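Local structure of ICChI, a glycosylated chitinase (Ipomoea carnea, 6IDN) at residues Tyr259-Asp262 and Asp263-Lys267. The protein probably hydrolyses chitin as a glycosylated TIM-barrel enzyme of glycosyl hydrolase family 18, with both chitinase and lysozyme activity. Numbering follows the deposited sequence. Where two conformers were deposited one is given.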
loop_
_atom_site.group_PDB
_atom_site.type_symbol
_atom_site.label_atom_id
_atom_site.label_comp_id
_atom_site.label_asym_id
_atom_site.label_seq_id
_atom_site.Cartn_x
_atom_site.Cartn_y
_atom_site.Cartn_z
ATOM N N TYR A 259 1.132 -0.219 -13.828
ATOM C CA TYR A 259 1.560 -0.782 -15.105
ATOM C C TYR A 259 0.411 -1.452 -15.847
ATOM O O TYR A 259 0.396 -1.455 -17.083
ATOM C CB TYR A 259 2.694 -1.786 -14.893
ATOM C CG TYR A 259 3.168 -2.428 -16.181
ATOM C CD1 TYR A 259 3.908 -1.700 -17.101
ATOM C CD2 TYR A 259 2.872 -3.753 -16.474
ATOM C CE1 TYR A 259 4.343 -2.274 -18.284
ATOM C CE2 TYR A 259 3.303 -4.337 -17.659
ATOM C CZ TYR A 259 4.037 -3.594 -18.553
ATOM O OH TYR A 259 4.470 -4.168 -19.730
ATOM N N TYR A 260 -0.554 -2.011 -15.117
ATOM C CA TYR A 260 -1.658 -2.764 -15.701
ATOM C C TYR A 260 -2.940 -1.957 -15.819
ATOM O O TYR A 260 -3.939 -2.482 -16.325
ATOM C CB TYR A 260 -1.925 -4.032 -14.878
ATOM C CG TYR A 260 -0.730 -4.962 -14.856
ATOM C CD1 TYR A 260 -0.407 -5.728 -15.967
ATOM C CD2 TYR A 260 0.094 -5.042 -13.742
ATOM C CE1 TYR A 260 0.695 -6.564 -15.958
ATOM C CE2 TYR A 260 1.209 -5.877 -13.728
ATOM C CZ TYR A 260 1.495 -6.638 -14.836
ATOM O OH TYR A 260 2.597 -7.471 -14.841
ATOM N N ASP A 261 -2.935 -0.700 -15.377
ATOM C CA ASP A 261 -4.135 0.134 -15.343
ATOM C C ASP A 261 -4.169 1.032 -16.578
ATOM O O ASP A 261 -3.909 2.234 -16.521
ATOM C CB ASP A 261 -4.169 0.947 -14.045
ATOM C CG ASP A 261 -5.467 1.714 -13.869
ATOM O OD1 ASP A 261 -6.466 1.353 -14.530
ATOM O OD2 ASP A 261 -5.480 2.690 -13.086
ATOM N N ASP A 262 -4.510 0.430 -17.719
ATOM C CA ASP A 262 -4.669 1.210 -18.942
ATOM C C ASP A 262 -5.965 2.016 -18.906
ATOM O O ASP A 262 -5.979 3.207 -19.238
ATOM C CB ASP A 262 -4.641 0.294 -20.171
ATOM C CG ASP A 262 -3.395 -0.585 -20.233
ATOM O OD1 ASP A 262 -2.417 -0.324 -19.500
ATOM O OD2 ASP A 262 -3.397 -1.549 -21.026
ATOM N N ASP A 263 -7.069 1.377 -18.519
ATOM C CA ASP A 263 -8.335 2.097 -18.437
ATOM C C ASP A 263 -9.257 1.577 -17.338
ATOM O O ASP A 263 -10.433 1.960 -17.316
ATOM C CB ASP A 263 -9.068 2.065 -19.799
ATOM C CG ASP A 263 -9.287 0.657 -20.326
ATOM O OD1 ASP A 263 -9.232 -0.308 -19.543
ATOM O OD2 ASP A 263 -9.516 0.514 -21.542
ATOM N N TYR A 264 -8.777 0.735 -16.422
ATOM C CA TYR A 264 -9.662 0.196 -15.396
ATOM C C TYR A 264 -10.127 1.291 -14.446
ATOM O O TYR A 264 -11.332 1.464 -14.234
ATOM C CB TYR A 264 -8.963 -0.928 -14.634
ATOM C CG TYR A 264 -9.878 -1.812 -13.802
ATOM C CD1 TYR A 264 -10.819 -2.633 -14.407
ATOM C CD2 TYR A 264 -9.786 -1.830 -12.411
ATOM C CE1 TYR A 264 -11.643 -3.456 -13.655
ATOM C CE2 TYR A 264 -10.616 -2.653 -11.651
ATOM C CZ TYR A 264 -11.535 -3.456 -12.280
ATOM O OH TYR A 264 -12.358 -4.286 -11.531
ATOM N N SER A 265 -9.192 2.069 -13.882
ATOM C CA SER A 265 -9.609 3.112 -12.947
ATOM C C SER A 265 -10.463 4.171 -13.633
ATOM O O SER A 265 -11.379 4.725 -13.017
ATOM C CB SER A 265 -8.391 3.750 -12.261
ATOM O OG SER A 265 -7.502 4.324 -13.206
ATOM N N SER A 266 -10.179 4.472 -14.903
ATOM C CA SER A 266 -11.018 5.427 -15.618
ATOM C C SER A 266 -12.444 4.908 -15.741
ATOM O O SER A 266 -13.405 5.684 -15.665
ATOM C CB SER A 266 -10.430 5.721 -17.000
ATOM O OG SER A 266 -9.215 6.445 -16.911
ATOM N N LYS A 267 -12.603 3.596 -15.916
ATOM C CA LYS A 267 -13.934 3.020 -16.077
ATOM C C LYS A 267 -14.701 2.965 -14.760
ATOM O O LYS A 267 -15.935 3.034 -14.767
ATOM C CB LYS A 267 -13.839 1.606 -16.661
ATOM C CG LYS A 267 -13.498 1.513 -18.131
ATOM C CD LYS A 267 -13.273 0.050 -18.523
ATOM C CE LYS A 267 -12.759 -0.085 -19.940
ATOM N NZ LYS A 267 -13.777 0.394 -20.901
HETATM O O HOH W 1 -6.641 -1.407 -17.626
HETATM O O HOH W 2 -7.340 5.655 -18.877
#
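At the start of helix 264-268, which follows the barrel strand 250-256, the carboxylate of D261 grips the first turn through S265. OD1 of D261 accepts a hydrogen bond from the backbone N-H of S265 (N to OD1 2.9 Å), a nearly straight bond (170°) that meets the oxygen on its syn side, 16° out of the carboxylate plane. OD2 of D261 accepts from OG of S265 at 2.6 Å through its syn lone pair, so both oxygens hold one serine. With CG anti to the backbone N (chi1 -173°), the D261 side chain reaches across the turn to the helix start, and CB of Y264 packs 3.4 Å from OD1 of D261. In this part of the TIM barrel the aspartate is buried, lying against I5 of strand 2-7 and L255; Y25 gives OD2 a second hydrogen bond, and D24 is a further partner of the S265 hydroxyl. Replacing D261 by alanine removes the carboxylate and is likely to leave the N-H and hydroxyl of S265, and the hydroxyl of Y25, without this acceptor, with the helix start less firmly tied to the loop. D263, at the N-cap position, makes no capping bond with its side chain. Two waters bridge the turn: one accepts from N of D263 at 3.0 Å and donates to O of Y260; the other donates to O of D262 and OG of S266, 2.8 Å from each.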